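Local coordinates for putative pterin-4-alpha-carbinolamine dehydratase (Brucella melitensis, PDB 3JST), which probably catalyses the dehydration of 4a-hydroxytetrahydrobiopterin to dihydrobiopterin, releasing water, as a pterin-4-alpha-carbinolamine dehydratase, at residues Val81-Leu84 with Asp85-Met88; Ser9-Asn12 with Glu13-Ala17; Lys35-Asp38 with Phe39-Phe43; Ala50-Ala53 with Glu54-Asp57. One frame throughout, in Å; residues are numbered along the deposited sequence.

All four contacts are local, within or at the start of helices 8-16, 39-56 and 83-96. Contact 1, at the start of helix 83-96, lies between contacts 2 and 4, whose centres are about 23 Å apart. Its Val81 CG2 lies 3.9 Å from Met11 CE of contact 2, and its Ile86 CD1 3.9 Å from Ala14 CB. Toward contact 4, Met88 CE comes within 3.6 Å of Ala53 CA. Contact 3 caps the start of helix 39-56, its centre about 20 Å from that of contact 4 on the same helix. Contact 4 runs into the His-His-Pro sequence characteristic of this family, probably near the pterin site; Asp85 of contact 1 is hydrogen-bonded to His58 of that sequence.

Contact 1. Residues Val81-Leu84 with Asp85-Met88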
loop_
_atom_site.group_PDB
_atom_site.type_symbol
_atom_site.label_atom_id
_atom_site.label_comp_id
_atom_site.label_asym_id
_atom_site.label_seq_id
_atom_site.Cartn_x
_atom_site.Cartn_y
_atom_site.Cartn_z
ATOM N N VAL A 81 -5.313 6.393 -7.687
ATOM C CA VAL A 81 -4.511 5.183 -7.605
ATOM C C VAL A 81 -3.776 4.976 -8.926
ATOM O O VAL A 81 -4.388 5.025 -9.996
ATOM C CB VAL A 81 -5.388 3.954 -7.298
ATOM C CG1 VAL A 81 -4.531 2.693 -7.202
ATOM C CG2 VAL A 81 -6.179 4.174 -6.001
ATOM N N THR A 82 -2.467 4.756 -8.839
ATOM C CA THR A 82 -1.616 4.531 -10.007
ATOM C C THR A 82 -0.764 3.279 -9.782
ATOM O O THR A 82 -0.827 2.648 -8.720
ATOM C CB THR A 82 -0.668 5.732 -10.262
ATOM O OG1 THR A 82 0.383 5.741 -9.282
ATOM C CG2 THR A 82 -1.427 7.058 -10.227
ATOM N N GLU A 83 0.047 2.943 -10.780
ATOM C CA GLU A 83 0.960 1.803 -10.711
ATOM C C GLU A 83 1.929 1.885 -9.524
ATOM O O GLU A 83 2.331 0.857 -8.994
ATOM C CB GLU A 83 1.725 1.667 -12.040
ATOM C CG GLU A 83 2.762 0.532 -12.112
ATOM C CD GLU A 83 2.177 -0.868 -11.907
ATOM O OE1 GLU A 83 0.941 -1.041 -11.970
ATOM O OE2 GLU A 83 2.970 -1.807 -11.693
ATOM N N LEU A 84 2.291 3.095 -9.101
ATOM C CA LEU A 84 3.135 3.276 -7.911
ATOM C C LEU A 84 2.502 2.671 -6.646
ATOM O O LEU A 84 3.187 2.061 -5.822
ATOM C CB LEU A 84 3.408 4.762 -7.678
ATOM C CG LEU A 84 4.259 5.493 -8.714
ATOM C CD1 LEU A 84 4.281 6.996 -8.430
ATOM C CD2 LEU A 84 5.665 4.923 -8.751
ATOM N N ASP A 85 1.191 2.846 -6.499
ATOM C CA ASP A 85 0.458 2.281 -5.372
ATOM C C ASP A 85 0.394 0.765 -5.480
ATOM O O ASP A 85 0.532 0.054 -4.482
ATOM C CB ASP A 85 -0.952 2.866 -5.319
ATOM C CG ASP A 85 -0.937 4.369 -5.196
ATOM O OD1 ASP A 85 -0.361 4.858 -4.199
ATOM O OD2 ASP A 85 -1.474 5.051 -6.097
ATOM N N ILE A 86 0.203 0.280 -6.702
ATOM C CA ILE A 86 0.207 -1.156 -6.965
ATOM C C ILE A 86 1.578 -1.759 -6.646
ATOM O O ILE A 86 1.660 -2.812 -6.031
ATOM C CB ILE A 86 -0.170 -1.479 -8.433
ATOM C CG1 ILE A 86 -1.523 -0.850 -8.817
ATOM C CG2 ILE A 86 -0.199 -2.988 -8.655
ATOM C CD1 ILE A 86 -2.655 -1.062 -7.809
ATOM N N LYS A 87 2.647 -1.089 -7.065
ATOM C CA LYS A 87 4.010 -1.554 -6.774
ATOM C C LYS A 87 4.278 -1.618 -5.269
ATOM O O LYS A 87 4.869 -2.584 -4.771
ATOM C CB LYS A 87 5.048 -0.654 -7.453
ATOM C CG LYS A 87 5.110 -0.823 -8.956
ATOM C CD LYS A 87 6.100 0.138 -9.604
ATOM C CE LYS A 87 7.514 -0.394 -9.548
ATOM N NZ LYS A 87 8.479 0.521 -10.228
ATOM N N MET A 88 3.838 -0.589 -4.551
ATOM C CA MET A 88 4.046 -0.520 -3.109
ATOM C C MET A 88 3.254 -1.612 -2.389
ATOM O O MET A 88 3.789 -2.289 -1.520
ATOM C CB MET A 88 3.669 0.866 -2.573
ATOM C CG MET A 88 3.792 1.019 -1.058
ATOM S SD MET A 88 5.445 0.683 -0.422
ATOM C CE MET A 88 6.250 2.253 -0.767
#
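Thr82 and Asp85 hold each other at the start of helix 83-96. The backbone N of Thr82 donates to Asp85 OD2 at 2.9 Å, in a nearly straight bond (168°) that uses the carboxylate lone pair turned away from OD1. Asp85 CG stands anti to the carbonyl carbon (chi1 -58°), which carries the carboxylate back beside the residues that lead into the helix. On the threonine side, OG1 accepts from Leu84 N at 3.3 Å, and this bond is bent to 137°. Together, Thr82 at the N-cap and Asp85 form a capping box. The first turn of a helix has N-H groups without a preceding carbonyl to meet them, and a short hydroxyl side chain such as threonine can supply the missing acceptor; an acidic residue three places on can take up the N-H of the cap itself. The helical pattern then sets in, with Ile86 N donating to Thr82 O at 3.3 Å and Lys87 N to Glu83 O at 2.8 Å. Glu83 bends at chi2, so that its carboxylate lies beside the second turn: OE2 rests 3.6 Å from Lys87 CG, the two side chains crossing at about a right angle. Glu83 OE2 and Lys87 NZ stay 6.2 Å apart, and OE2 has a long, weak ion pair with Arg90 instead. Before the cap, Val81 CG1 packs on Ile86 CD1 at 4.2 Å, apolar groups suited to the buried side. In the second shell, the hydroxyl of Thr75 is hydrogen-bonded both to Thr82 OG1 and to Asp85 OD2, while Asp85 OD1 is hydrogen-bonded to His58 NE2.

Contact 2. Residues Ser9-Asn12 with Glu13-Ala17; sequences SEMN and EALRA
The flat carboxamide of Asn12 makes little of its neighbour three residues on: the amide oxygen OD1 only loosely approaches the Leu15 methyl CD1, at 4.4 Å. The turn itself is held by backbone bonds from Glu13 N to Ser9 O, Ala14 N to Glu10 O and Leu15 N to Met11 O, each 2.9 Å. The side chain of Leu15 follows the last of these carbonyls: with CG anti to its own carbonyl carbon (chi1 -74°), it leans back along the helix until CG is 3.3 Å from Met11 O. One turn apart, the apolar chains of Met11 and Leu15 then meet at CG and CD1, 4.3 Å from each other. Both suit the inward side, where they also touch Ile30 of strand 30-35, and Leu15 lies against Trp21. Asn12 and Glu13 have polar ends that fit the solvent side, whereas Glu10 reaches back to the start of the helix, its OE1 hydrogen-bonded to Thr7 N. Such i to i+4 pairing with divided polar and apolar sides is typical of an amphipathic surface helix, here packed on strand 30-35 and on the start of helix 83-96.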
loop_
_atom_site.group_PDB
_atom_site.type_symbol
_atom_site.label_atom_id
_atom_site.label_comp_id
_atom_site.label_asym_id
_atom_site.label_seq_id
_atom_site.Cartn_x
_atom_site.Cartn_y
_atom_site.Cartn_z
ATOM N N SER A 9 -12.760 0.151 -12.409
ATOM C CA SER A 9 -12.647 -1.220 -12.930
ATOM C C SER A 9 -11.198 -1.714 -12.939
ATOM O O SER A 9 -10.928 -2.820 -12.489
ATOM C CB SER A 9 -13.241 -1.332 -14.336
ATOM O OG SER A 9 -14.635 -1.080 -14.307
ATOM N N GLU A 10 -10.281 -0.891 -13.446
ATOM C CA GLU A 10 -8.850 -1.218 -13.451
ATOM C C GLU A 10 -8.321 -1.418 -12.029
ATOM O O GLU A 10 -7.528 -2.321 -11.771
ATOM C CB GLU A 10 -8.046 -0.114 -14.141
ATOM C CG GLU A 10 -8.221 -0.076 -15.663
ATOM C CD GLU A 10 -7.641 1.178 -16.304
ATOM O OE1 GLU A 10 -7.423 2.185 -15.596
ATOM O OE2 GLU A 10 -7.416 1.168 -17.531
ATOM N N MET A 11 -8.768 -0.568 -11.115
ATOM C CA MET A 11 -8.394 -0.690 -9.714
ATOM C C MET A 11 -8.909 -2.018 -9.147
ATOM O O MET A 11 -8.158 -2.755 -8.524
ATOM C CB MET A 11 -8.955 0.490 -8.926
ATOM C CG MET A 11 -8.452 0.596 -7.510
ATOM S SD MET A 11 -9.403 1.768 -6.533
ATOM C CE MET A 11 -9.517 3.166 -7.655
ATOM N N ASN A 12 -10.181 -2.325 -9.385
ATOM C CA ASN A 12 -10.766 -3.600 -8.944
ATOM C C ASN A 12 -10.003 -4.796 -9.493
ATOM O O ASN A 12 -9.736 -5.758 -8.770
ATOM C CB ASN A 12 -12.241 -3.700 -9.350
ATOM C CG ASN A 12 -13.122 -2.724 -8.593
ATOM O OD1 ASN A 12 -12.759 -2.248 -7.525
ATOM N ND2 ASN A 12 -14.284 -2.417 -9.151
ATOM N N GLU A 13 -9.647 -4.729 -10.772
ATOM C CA GLU A 13 -8.877 -5.790 -11.397
ATOM C C GLU A 13 -7.501 -5.925 -10.751
ATOM O O GLU A 13 -7.067 -7.033 -10.450
ATOM C CB GLU A 13 -8.734 -5.542 -12.904
ATOM C CG GLU A 13 -8.103 -6.701 -13.679
ATOM C CD GLU A 13 -8.912 -7.983 -13.589
ATOM O OE1 GLU A 13 -10.147 -7.913 -13.366
ATOM O OE2 GLU A 13 -8.322 -9.075 -13.747
ATOM N N ALA A 14 -6.829 -4.795 -10.528
ATOM C CA ALA A 14 -5.490 -4.797 -9.936
ATOM C C ALA A 14 -5.497 -5.359 -8.519
ATOM O O ALA A 14 -4.547 -6.015 -8.109
ATOM C CB ALA A 14 -4.893 -3.390 -9.939
ATOM N N LEU A 15 -6.570 -5.104 -7.777
ATOM C CA LEU A 15 -6.671 -5.573 -6.393
ATOM C C LEU A 15 -6.721 -7.101 -6.282
ATOM O O LEU A 15 -6.338 -7.660 -5.256
ATOM C CB LEU A 15 -7.890 -4.959 -5.708
ATOM C CG LEU A 15 -7.744 -3.479 -5.346
ATOM C CD1 LEU A 15 -9.109 -2.847 -5.082
ATOM C CD2 LEU A 15 -6.825 -3.300 -4.144
ATOM N N ARG A 16 -7.174 -7.772 -7.339
ATOM C CA ARG A 16 -7.295 -9.227 -7.317
ATOM C C ARG A 16 -5.959 -9.909 -7.010
ATOM O O ARG A 16 -5.921 -10.890 -6.269
ATOM C CB ARG A 16 -7.889 -9.744 -8.629
ATOM C CG ARG A 16 -9.346 -9.352 -8.815
ATOM C CD ARG A 16 -9.903 -9.811 -10.161
ATOM N NE ARG A 16 -10.212 -11.238 -10.194
ATOM C CZ ARG A 16 -11.296 -11.802 -9.655
ATOM N NH1 ARG A 16 -12.204 -11.073 -9.001
ATOM N NH2 ARG A 16 -11.472 -13.117 -9.758
ATOM N N ALA A 17 -4.873 -9.360 -7.552
ATOM C CA ALA A 17 -3.537 -9.907 -7.339
ATOM C C ALA A 17 -2.894 -9.434 -6.026
ATOM O O ALA A 17 -1.804 -9.892 -5.676
ATOM C CB ALA A 17 -2.634 -9.559 -8.533
#

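Contact 3. Residues Lys35-Asp38 with Phe39-Phe43; sequences KFKD and FSTAF
Helix 39-56 opens with an N-cap, in which Asp38 receives two bonds from Thr41 where the chain turns out of strand 30-35. Asp38 OD1 takes the Thr41 backbone N-H at 2.9 Å, nearly along its C-O axis and fairly straight (159°). The same oxygen accepts from the hydroxyl, Thr41 OG1 standing 2.6 Å away on the syn side and 24° out of the carboxylate plane. The two donors come from opposite faces of that plane, and between them they limit rotation of the carboxylate. Asp38 can reach both because its CG sits between the backbone N and the carbonyl carbon (chi1 54°). Aspartate is short enough to fold over the first turn in this way, and threonine offers a second donor on the same residue as the capped N-H. The first helical backbone bond follows, Ala42 N to Asp38 O at 3.2 Å. On the inner side Phe36 brings its ring obliquely to the helix, with CD2 3.6 Å from Ala42 CB and CD1 3.9 Å from Thr41 CG2. The small alanine lets the ring come close to the backbone, and Val69 of strand 68-73 touches both Phe36 and Ala42. The aliphatic part of Lys37 crosses Thr41 at about a right angle, CG lying 3.7 Å from OG1. Two donors converging on OD1, at the N-terminal end of the helix, where the positive ends of the aligned peptide dipoles lie, would be expected to favour the ionised form of Asp38 and to steady the helix start.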
loop_
_atom_site.group_PDB
_atom_site.type_symbol
_atom_site.label_atom_id
_atom_site.label_comp_id
_atom_site.label_asym_id
_atom_site.label_seq_id
_atom_site.Cartn_x
_atom_site.Cartn_y
_atom_site.Cartn_z
ATOM N N LYS A 35 -1.453 -7.380 10.414
ATOM C CA LYS A 35 -1.393 -7.794 11.804
ATOM C C LYS A 35 -0.188 -8.711 11.962
ATOM O O LYS A 35 -0.139 -9.786 11.369
ATOM C CB LYS A 35 -2.674 -8.531 12.187
ATOM C CG LYS A 35 -2.790 -8.895 13.663
ATOM C CD LYS A 35 -3.203 -7.697 14.511
ATOM C CE LYS A 35 -3.619 -8.121 15.916
ATOM N NZ LYS A 35 -4.821 -9.002 15.899
ATOM N N PHE A 36 0.784 -8.276 12.752
ATOM C CA PHE A 36 1.991 -9.052 13.001
ATOM C C PHE A 36 1.944 -9.646 14.402
ATOM O O PHE A 36 1.021 -9.371 15.165
ATOM C CB PHE A 36 3.215 -8.163 12.808
ATOM C CG PHE A 36 3.295 -7.561 11.439
ATOM C CD1 PHE A 36 3.777 -8.307 10.372
ATOM C CD2 PHE A 36 2.851 -6.267 11.204
ATOM C CE1 PHE A 36 3.847 -7.762 9.100
ATOM C CE2 PHE A 36 2.918 -5.715 9.935
ATOM C CZ PHE A 36 3.416 -6.465 8.879
ATOM N N LYS A 37 2.917 -10.481 14.741
ATOM C CA LYS A 37 2.902 -11.133 16.045
ATOM C C LYS A 37 3.306 -10.189 17.178
ATOM O O LYS A 37 2.895 -10.387 18.321
ATOM C CB LYS A 37 3.759 -12.408 16.049
ATOM C CG LYS A 37 5.264 -12.210 15.893
ATOM C CD LYS A 37 6.000 -13.510 16.243
ATOM C CE LYS A 37 7.355 -13.611 15.556
ATOM N NZ LYS A 37 7.214 -13.672 14.069
ATOM N N ASP A 38 4.096 -9.163 16.864
ATOM C CA ASP A 38 4.530 -8.188 17.868
ATOM C C ASP A 38 4.960 -6.866 17.230
ATOM O O ASP A 38 4.924 -6.718 16.005
ATOM C CB ASP A 38 5.659 -8.776 18.739
ATOM C CG ASP A 38 6.840 -9.308 17.924
ATOM O OD1 ASP A 38 7.036 -8.920 16.751
ATOM O OD2 ASP A 38 7.591 -10.131 18.477
ATOM N N PHE A 39 5.356 -5.904 18.058
ATOM C CA PHE A 39 5.832 -4.618 17.551
ATOM C C PHE A 39 7.115 -4.765 16.732
ATOM O O PHE A 39 7.243 -4.158 15.671
ATOM C CB PHE A 39 6.048 -3.620 18.693
ATOM C CG PHE A 39 6.666 -2.328 18.251
ATOM C CD1 PHE A 39 5.916 -1.387 17.553
ATOM C CD2 PHE A 39 8.005 -2.057 18.514
ATOM C CE1 PHE A 39 6.489 -0.194 17.130
ATOM C CE2 PHE A 39 8.584 -0.868 18.101
ATOM C CZ PHE A 39 7.828 0.063 17.403
ATOM N N SER A 40 8.056 -5.567 17.223
ATOM C CA SER A 40 9.347 -5.746 16.550
ATOM C C SER A 40 9.168 -6.153 15.083
ATOM O O SER A 40 9.802 -5.587 14.197
ATOM C CB SER A 40 10.215 -6.773 17.302
ATOM O OG SER A 40 11.418 -7.049 16.601
ATOM N N THR A 41 8.287 -7.120 14.840
ATOM C CA THR A 41 8.009 -7.605 13.492
ATOM C C THR A 41 7.327 -6.525 12.649
ATOM O O THR A 41 7.685 -6.326 11.488
ATOM C CB THR A 41 7.143 -8.888 13.526
ATOM O OG1 THR A 41 7.757 -9.846 14.396
ATOM C CG2 THR A 41 7.005 -9.504 12.135
ATOM N N ALA A 42 6.357 -5.828 13.242
ATOM C CA ALA A 42 5.694 -4.701 12.584
ATOM C C ALA A 42 6.688 -3.603 12.207
ATOM O O ALA A 42 6.601 -3.026 11.123
ATOM C CB ALA A 42 4.598 -4.125 13.478
ATOM N N PHE A 43 7.622 -3.309 13.108
ATOM C CA PHE A 43 8.621 -2.275 12.852
ATOM C C PHE A 43 9.594 -2.687 11.744
ATOM O O PHE A 43 9.978 -1.861 10.914
ATOM C CB PHE A 43 9.397 -1.920 14.120
ATOM C CG PHE A 43 10.435 -0.854 13.899
ATOM C CD1 PHE A 43 10.059 0.416 13.502
ATOM C CD2 PHE A 43 11.788 -1.131 14.070
ATOM C CE1 PHE A 43 11.009 1.404 13.277
ATOM C CE2 PHE A 43 12.740 -0.149 13.854
ATOM C CZ PHE A 43 12.344 1.123 13.454
#

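Contact 4. Residues Ala50-Ala53 with Glu54-Asp57; sequences ALYA and EKLD
Leu56 lies over one face of the Tyr52 ring, one turn further along helix 39-56. Its CG stands 4.0 Å from the ring centroid and 19° off the ring normal, a CH-pi contact displaced toward the rim. The two side chains cross obliquely, and the methyl CD1 of Leu56 presses close to the ring at CE2, 3.3 Å away. Tyr52 has CG anti to its backbone N (chi1 -164°), which swings the ring along the helix toward the following turn. Lys55 joins from another direction: its extended chain brings CD obliquely to Tyr52 CD1 at 4.0 Å, so that the methylenes of the lysine serve as apolar packing. A branched leucine suits the flat face, while a long lysine can brush the ring and still carry its amine outward. The backbone fixes the spacing, with Leu56 N donating to Tyr52 O at 2.9 Å and Lys55 N to Leu51 O at 2.9 Å. Beyond this pair, Lys91 of helix 83-96 also touches Tyr52. The small Ala53 lies against His59 and Pro60, and Glu54 OE2 is hydrogen-bonded to His59 NE2. Asp57 leaves the helical conformation with a positive phi of 51°, turning the chain out of the helix. An aromatic-aliphatic i to i+4 pair in a helix's last turn is seen here just ahead of the His-His-Pro sequence characteristic of pterin-4-alpha-carbinolamine dehydratases.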
loop_
_atom_site.group_PDB
_atom_site.type_symbol
_atom_site.label_atom_id
_atom_site.label_comp_id
_atom_site.label_asym_id
_atom_site.label_seq_id
_atom_site.Cartn_x
_atom_site.Cartn_y
_atom_site.Cartn_z
ATOM N N ALA A 50 9.712 1.437 4.215
ATOM C CA ALA A 50 10.296 2.781 4.167
ATOM C C ALA A 50 11.423 2.884 3.138
ATOM O O ALA A 50 11.511 3.872 2.402
ATOM C CB ALA A 50 10.808 3.181 5.547
ATOM N N LEU A 51 12.282 1.866 3.092
ATOM C CA LEU A 51 13.333 1.783 2.078
ATOM C C LEU A 51 12.745 1.895 0.683
ATOM O O LEU A 51 13.226 2.667 -0.140
ATOM C CB LEU A 51 14.085 0.456 2.171
ATOM C CG LEU A 51 14.905 0.135 3.418
ATOM C CD1 LEU A 51 15.528 -1.243 3.252
ATOM C CD2 LEU A 51 15.972 1.190 3.656
ATOM N N TYR A 52 11.707 1.103 0.426
ATOM C CA TYR A 52 11.068 1.068 -0.885
ATOM C C TYR A 52 10.334 2.376 -1.189
ATOM O O TYR A 52 10.279 2.803 -2.340
ATOM C CB TYR A 52 10.117 -0.135 -0.984
ATOM C CG TYR A 52 9.702 -0.475 -2.398
ATOM C CD1 TYR A 52 10.642 -0.861 -3.349
ATOM C CD2 TYR A 52 8.372 -0.423 -2.781
ATOM C CE1 TYR A 52 10.260 -1.178 -4.653
ATOM C CE2 TYR A 52 7.983 -0.733 -4.073
ATOM C CZ TYR A 52 8.927 -1.108 -5.005
ATOM O OH TYR A 52 8.526 -1.418 -6.289
ATOM N N ALA A 53 9.777 3.015 -0.164
ATOM C CA ALA A 53 9.133 4.316 -0.350
ATOM C C ALA A 53 10.137 5.324 -0.904
ATOM O O ALA A 53 9.824 6.098 -1.807
ATOM C CB ALA A 53 8.533 4.826 0.969
ATOM N N GLU A 54 11.353 5.301 -0.369
ATOM C CA GLU A 54 12.410 6.194 -0.836
ATOM C C GLU A 54 13.009 5.765 -2.180
ATOM O O GLU A 54 13.447 6.617 -2.961
ATOM C CB GLU A 54 13.492 6.348 0.234
ATOM C CG GLU A 54 13.066 7.280 1.345
ATOM C CD GLU A 54 13.065 8.735 0.906
ATOM O OE1 GLU A 54 14.162 9.302 0.716
ATOM O OE2 GLU A 54 11.967 9.310 0.755
ATOM N N LYS A 55 13.015 4.460 -2.454
ATOM C CA LYS A 55 13.402 3.964 -3.780
ATOM C C LYS A 55 12.463 4.520 -4.858
ATOM O O LYS A 55 12.920 4.990 -5.894
ATOM C CB LYS A 55 13.421 2.428 -3.826
ATOM C CG LYS A 55 13.874 1.840 -5.181
ATOM C CD LYS A 55 14.000 0.318 -5.122
ATOM C CE LYS A 55 14.386 -0.286 -6.474
ATOM N NZ LYS A 55 15.780 0.073 -6.888
ATOM N N LEU A 56 11.160 4.480 -4.591
ATOM C CA LEU A 56 10.144 4.965 -5.531
ATOM C C LEU A 56 9.820 6.457 -5.412
ATOM O O LEU A 56 9.137 7.006 -6.281
ATOM C CB LEU A 56 8.834 4.201 -5.326
ATOM C CG LEU A 56 8.788 2.704 -5.608
ATOM C CD1 LEU A 56 7.357 2.224 -5.425
ATOM C CD2 LEU A 56 9.300 2.390 -7.008
ATOM N N ASP A 57 10.291 7.102 -4.345
ATOM C CA ASP A 57 9.832 8.437 -3.971
ATOM C C ASP A 57 8.300 8.450 -3.940
ATOM O O ASP A 57 7.649 9.267 -4.586
ATOM C CB ASP A 57 10.385 9.508 -4.928
ATOM C CG ASP A 57 10.188 10.925 -4.402
ATOM O OD1 ASP A 57 10.059 11.109 -3.167
ATOM O OD2 ASP A 57 10.169 11.861 -5.220
#